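Local coordinates for MgGH51 (Meripilus giganteus, PDB 6ZPV), which probably hydrolyses terminal alpha-L-arabinofuranosides as a GH51 arabinofuranosidase, releasing L-arabinose from arabinose-bearing polysaccharides, at residues Trp244-Gly256 with Val264-Gln276. Sequence-based numbering, arbitrary orientation.
With NAG (2-acetamido-2-deoxy-beta-D-glucopyranose), chain D.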
loop_
_atom_site.group_PDB
_atom_site.type_symbol
_atom_site.label_atom_id
_atom_site.label_comp_id
_atom_site.label_asym_id
_atom_site.label_seq_id
_atom_site.Cartn_x
_atom_site.Cartn_y
_atom_site.Cartn_z
ATOM N N TRP A 244 -7.082 -5.787 -14.600
ATOM C CA TRP A 244 -8.026 -5.949 -13.482
ATOM C C TRP A 244 -8.629 -7.351 -13.417
ATOM O O TRP A 244 -8.795 -7.913 -12.310
ATOM C CB TRP A 244 -9.200 -4.917 -13.628
ATOM C CG TRP A 244 -10.247 -5.244 -14.634
ATOM C CD1 TRP A 244 -10.209 -5.004 -15.980
ATOM C CD2 TRP A 244 -11.464 -5.974 -14.384
ATOM N NE1 TRP A 244 -11.305 -5.576 -16.596
ATOM C CE2 TRP A 244 -12.073 -6.177 -15.643
ATOM C CE3 TRP A 244 -12.042 -6.562 -13.244
ATOM C CZ2 TRP A 244 -13.259 -6.923 -15.764
ATOM C CZ3 TRP A 244 -13.181 -7.303 -13.395
ATOM C CH2 TRP A 244 -13.801 -7.492 -14.643
ATOM N N ASN A 245 -8.975 -7.905 -14.561
ATOM C CA ASN A 245 -9.771 -9.127 -14.608
ATOM C C ASN A 245 -8.954 -10.347 -14.189
ATOM O O ASN A 245 -9.515 -11.322 -13.713
ATOM C CB ASN A 245 -10.407 -9.324 -16.006
ATOM C CG ASN A 245 -9.396 -9.115 -17.126
ATOM O OD1 ASN A 245 -8.797 -8.023 -17.258
ATOM N ND2 ASN A 245 -9.199 -10.177 -17.933
ATOM N N ALA A 246 -7.631 -10.271 -14.315
ATOM C CA ALA A 246 -6.714 -11.303 -13.861
ATOM C C ALA A 246 -6.565 -11.301 -12.344
ATOM O O ALA A 246 -5.936 -12.189 -11.791
ATOM C CB ALA A 246 -5.389 -11.155 -14.557
ATOM N N THR A 247 -7.157 -10.318 -11.673
ATOM C CA THR A 247 -7.089 -10.130 -10.227
ATOM C C THR A 247 -8.383 -10.425 -9.478
ATOM O O THR A 247 -8.434 -10.207 -8.274
ATOM C CB THR A 247 -6.538 -8.752 -9.822
ATOM O OG1 THR A 247 -7.599 -7.772 -9.802
ATOM C CG2 THR A 247 -5.400 -8.288 -10.702
ATOM N N VAL A 248 -9.406 -10.854 -10.201
ATOM C CA VAL A 248 -10.767 -11.055 -9.670
ATOM C C VAL A 248 -11.156 -12.546 -9.831
ATOM O O VAL A 248 -10.721 -13.188 -10.792
ATOM C CB VAL A 248 -11.707 -10.035 -10.364
ATOM C CG1 VAL A 248 -13.158 -10.359 -10.126
ATOM C CG2 VAL A 248 -11.416 -8.648 -9.817
ATOM N N GLY A 249 -11.973 -13.008 -8.922
ATOM C CA GLY A 249 -12.477 -14.386 -8.981
ATOM C C GLY A 249 -11.638 -15.347 -8.180
ATOM O O GLY A 249 -10.822 -14.950 -7.335
ATOM N N SER A 250 -11.846 -16.623 -8.407
ATOM C CA SER A 250 -11.093 -17.640 -7.672
ATOM C C SER A 250 -9.614 -17.466 -7.797
ATOM O O SER A 250 -9.121 -17.120 -8.872
ATOM C CB SER A 250 -11.483 -19.006 -8.211
ATOM O OG SER A 250 -10.714 -20.010 -7.557
ATOM N N LEU A 251 -8.884 -17.772 -6.725
ATOM C CA LEU A 251 -7.408 -17.783 -6.842
ATOM C C LEU A 251 -6.944 -18.785 -7.891
ATOM O O LEU A 251 -5.869 -18.598 -8.489
ATOM C CB LEU A 251 -6.774 -18.090 -5.471
ATOM C CG LEU A 251 -7.092 -17.124 -4.351
ATOM C CD1 LEU A 251 -6.325 -17.490 -3.129
ATOM C CD2 LEU A 251 -6.859 -15.679 -4.748
ATOM N N LEU A 252 -7.748 -19.800 -8.159
ATOM C CA LEU A 252 -7.376 -20.785 -9.217
ATOM C C LEU A 252 -7.295 -20.140 -10.603
ATOM O O LEU A 252 -6.696 -20.731 -11.481
ATOM C CB LEU A 252 -8.359 -21.963 -9.225
ATOM C CG LEU A 252 -8.170 -22.973 -8.102
ATOM C CD1 LEU A 252 -6.988 -23.846 -8.333
ATOM C CD2 LEU A 252 -8.212 -22.400 -6.767
ATOM N N ASP A 253 -7.931 -18.980 -10.791
ATOM C CA ASP A 253 -8.001 -18.303 -12.091
ATOM C C ASP A 253 -7.114 -17.052 -12.144
ATOM O O ASP A 253 -7.268 -16.278 -13.101
ATOM C CB ASP A 253 -9.471 -18.002 -12.409
ATOM C CG ASP A 253 -10.264 -19.291 -12.553
ATOM O OD1 ASP A 253 -9.788 -20.205 -13.224
ATOM O OD2 ASP A 253 -11.349 -19.391 -11.934
ATOM N N ARG A 254 -6.275 -16.798 -11.158
ATOM C CA ARG A 254 -5.430 -15.584 -11.142
ATOM C C ARG A 254 -3.996 -15.995 -11.525
ATOM O O ARG A 254 -3.299 -16.620 -10.721
ATOM C CB ARG A 254 -5.472 -14.889 -9.807
ATOM C CG ARG A 254 -6.884 -14.456 -9.375
ATOM C CD ARG A 254 -6.844 -13.638 -8.111
ATOM N NE ARG A 254 -8.174 -13.441 -7.533
ATOM C CZ ARG A 254 -8.422 -12.687 -6.453
ATOM N NH1 ARG A 254 -7.439 -11.936 -5.927
ATOM N NH2 ARG A 254 -9.622 -12.679 -5.888
ATOM N N PRO A 255 -3.530 -15.674 -12.754
ATOM C CA PRO A 255 -2.224 -16.160 -13.178
ATOM C C PRO A 255 -1.049 -15.499 -12.515
ATOM O O PRO A 255 0.085 -16.043 -12.562
ATOM C CB PRO A 255 -2.236 -15.908 -14.700
ATOM C CG PRO A 255 -3.177 -14.703 -14.849
ATOM C CD PRO A 255 -4.250 -15.020 -13.850
ATOM N N GLY A 256 -1.242 -14.327 -11.910
ATOM C CA GLY A 256 -0.138 -13.538 -11.415
ATOM C C GLY A 256 0.599 -12.831 -12.520
ATOM O O GLY A 256 0.344 -13.110 -13.708
ATOM N N VAL A 264 7.546 -11.524 -8.515
ATOM C CA VAL A 264 6.209 -11.954 -8.943
ATOM C C VAL A 264 5.141 -11.433 -7.993
ATOM O O VAL A 264 5.275 -11.571 -6.776
ATOM C CB VAL A 264 6.141 -13.486 -9.060
ATOM C CG1 VAL A 264 4.760 -13.961 -9.380
ATOM C CG2 VAL A 264 7.140 -13.975 -10.093
ATOM N N ASN A 265 4.073 -10.889 -8.573
ATOM C CA ASN A 265 2.842 -10.613 -7.847
ATOM C C ASN A 265 1.876 -11.768 -8.071
ATOM O O ASN A 265 1.610 -12.168 -9.183
ATOM C CB ASN A 265 2.201 -9.324 -8.344
ATOM C CG ASN A 265 2.884 -8.027 -8.050
ATOM O OD1 ASN A 265 2.196 -6.979 -8.074
ATOM N ND2 ASN A 265 4.191 -7.999 -7.808
ATOM N N THR A 266 1.296 -12.257 -6.958
ATOM C CA THR A 266 0.278 -13.308 -7.049
ATOM C C THR A 266 -1.040 -12.780 -7.633
ATOM O O THR A 266 -1.831 -13.599 -8.136
ATOM C CB THR A 266 -0.020 -13.915 -5.693
ATOM O OG1 THR A 266 -0.685 -12.963 -4.826
ATOM C CG2 THR A 266 1.187 -14.524 -5.009
ATOM N N ASP A 267 -1.288 -11.479 -7.477
ATOM C CA ASP A 267 -2.602 -10.857 -7.728
ATOM C C ASP A 267 -3.661 -11.397 -6.773
ATOM O O ASP A 267 -4.866 -11.175 -7.023
ATOM C CB ASP A 267 -2.973 -10.874 -9.205
ATOM C CG ASP A 267 -2.247 -9.811 -10.034
ATOM O OD1 ASP A 267 -1.823 -8.792 -9.419
ATOM O OD2 ASP A 267 -2.177 -9.993 -11.266
ATOM N N GLY A 268 -3.251 -12.024 -5.656
ATOM C CA GLY A 268 -4.185 -12.317 -4.587
ATOM C C GLY A 268 -4.757 -11.069 -3.962
ATOM O O GLY A 268 -5.895 -11.097 -3.492
ATOM N N LEU A 269 -3.953 -10.019 -3.914
ATOM C CA LEU A 269 -4.428 -8.684 -3.561
ATOM C C LEU A 269 -4.975 -8.092 -4.857
ATOM O O LEU A 269 -4.206 -7.527 -5.651
ATOM C CB LEU A 269 -3.322 -7.842 -2.976
ATOM C CG LEU A 269 -3.698 -6.400 -2.627
ATOM C CD1 LEU A 269 -4.828 -6.350 -1.656
ATOM C CD2 LEU A 269 -2.473 -5.659 -2.098
ATOM N N GLY A 270 -6.252 -8.315 -5.109
ATOM C CA GLY A 270 -6.884 -7.928 -6.353
ATOM C C GLY A 270 -7.971 -6.895 -6.182
ATOM O O GLY A 270 -8.190 -6.356 -5.082
ATOM N N LEU A 271 -8.633 -6.546 -7.289
ATOM C CA LEU A 271 -9.523 -5.372 -7.275
ATOM C C LEU A 271 -10.576 -5.495 -6.174
ATOM O O LEU A 271 -10.861 -4.469 -5.516
ATOM C CB LEU A 271 -10.114 -5.165 -8.669
ATOM C CG LEU A 271 -11.007 -3.941 -8.856
ATOM C CD1 LEU A 271 -10.351 -2.645 -8.373
ATOM C CD2 LEU A 271 -11.392 -3.775 -10.305
ATOM N N LEU A 272 -11.230 -6.660 -5.995
ATOM C CA LEU A 272 -12.280 -6.705 -4.973
ATOM C C LEU A 272 -11.681 -6.594 -3.575
ATOM O O LEU A 272 -12.354 -6.031 -2.681
ATOM C CB LEU A 272 -13.141 -7.949 -5.114
ATOM C CG LEU A 272 -14.411 -7.973 -4.303
ATOM C CD1 LEU A 272 -15.356 -6.815 -4.627
ATOM C CD2 LEU A 272 -15.151 -9.282 -4.512
ATOM N N GLU A 273 -10.511 -7.155 -3.317
ATOM C CA GLU A 273 -9.887 -7.027 -1.986
ATOM C C GLU A 273 -9.562 -5.568 -1.684
ATOM O O GLU A 273 -9.782 -5.088 -0.555
ATOM C CB GLU A 273 -8.672 -7.917 -1.858
ATOM C CG GLU A 273 -8.959 -9.428 -1.912
ATOM C CD GLU A 273 -9.209 -10.035 -3.268
ATOM O OE1 GLU A 273 -8.739 -9.406 -4.257
ATOM O OE2 GLU A 273 -9.801 -11.116 -3.355
ATOM N N TYR A 274 -9.058 -4.835 -2.681
ATOM C CA TYR A 274 -8.840 -3.384 -2.509
ATOM C C TYR A 274 -10.161 -2.693 -2.133
ATOM O O TYR A 274 -10.209 -1.942 -1.158
ATOM C CB TYR A 274 -8.235 -2.780 -3.800
ATOM C CG TYR A 274 -6.788 -3.022 -4.083
ATOM C CD1 TYR A 274 -5.814 -2.427 -3.292
ATOM C CD2 TYR A 274 -6.357 -3.747 -5.190
ATOM C CE1 TYR A 274 -4.456 -2.518 -3.593
ATOM C CE2 TYR A 274 -5.011 -3.877 -5.482
ATOM C CZ TYR A 274 -4.057 -3.268 -4.683
ATOM O OH TYR A 274 -2.709 -3.299 -4.974
ATOM N N LEU A 275 -11.181 -2.910 -2.953
ATOM C CA LEU A 275 -12.439 -2.200 -2.740
ATOM C C LEU A 275 -13.075 -2.517 -1.385
ATOM O O LEU A 275 -13.579 -1.588 -0.718
ATOM C CB LEU A 275 -13.422 -2.519 -3.880
ATOM C CG LEU A 275 -12.977 -2.066 -5.269
ATOM C CD1 LEU A 275 -13.846 -2.670 -6.346
ATOM C CD2 LEU A 275 -12.982 -0.548 -5.360
ATOM N N GLN A 276 -12.987 -3.766 -0.954
ATOM C CA GLN A 276 -13.532 -4.149 0.359
ATOM C C GLN A 276 -12.756 -3.408 1.461
ATOM O O GLN A 276 -13.363 -2.984 2.460
ATOM C CB GLN A 276 -13.488 -5.667 0.555
ATOM C CG GLN A 276 -14.211 -6.111 1.799
ATOM C CD GLN A 276 -15.682 -5.711 1.793
ATOM O OE1 GLN A 276 -16.439 -6.216 0.937
ATOM N NE2 GLN A 276 -16.122 -4.900 2.757
HETATM C C1 NAG D . -8.326 -9.999 -19.068
HETATM C C2 NAG D . -7.857 -11.349 -19.580
HETATM C C3 NAG D . -7.122 -11.149 -20.912
HETATM C C4 NAG D . -8.005 -10.392 -21.908
HETATM C C5 NAG D . -8.460 -9.064 -21.270
HETATM C C6 NAG D . -9.445 -8.277 -22.189
HETATM C C7 NAG D . -7.380 -13.218 -18.084
HETATM C C8 NAG D . -6.422 -13.845 -17.135
HETATM N N2 NAG D . -7.004 -12.055 -18.634
HETATM O O3 NAG D . -6.734 -12.435 -21.479
HETATM O O4 NAG D . -7.196 -10.088 -23.058
HETATM O O5 NAG D . -9.177 -9.378 -20.087
HETATM O O6 NAG D . -9.814 -6.983 -21.612
HETATM O O7 NAG D . -8.380 -13.764 -18.400
HETATM O O HOH W 1 -3.176 -12.345 -12.176
HETATM O O HOH W 2 -10.356 -9.427 -6.466
#
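R254 and E273 pair where the long loop after strand 224-227 packs on the start of helix 271-281, within one beta-alpha-beta crossover of the (beta/alpha)8 barrel of this GH51 enzyme. In this salt bridge the guanidinium meets the carboxylate end-on, the two planes 49° apart. R254 NH2 lies 3.0 Å from E273 OE2, on its syn lone pair, while NH1 reaches OE1 from above the carboxylate plane. N207 also binds OE2. The extended R254 chain also serves backbone oxygens: NH1 donates to D267 O at 2.9 Å as well, and NE and NH2 together grip G249 O side-on. L251 CD2 lies over one guanidinium face, T247 O over the opposite one. At the helix start E273, bent at chi2 (78°), turns OE1 back to the N-H of G270, the N-cap residue. T247 OG1 accepts from L271 N (3.0 Å) and donates to W244 O, so the threonine of the N245-A246-T247 glycosylation sequon also ties the loop to the first turn. Its methyl CG2 rests against the D267 carboxylate, 3.6 Å from CG. Apolar packing brings L271 CD2 to W244 CE3 and L271 CB to V248 CG2, with F318 of helix 306-320 against all three side chains. N245 ND2 carries the N-linked NAG. One water joins T247 O, L272 N and E273 OE1; another donates to A246 O and D267 OD2 and accepts from G256 N at 2.8 Å.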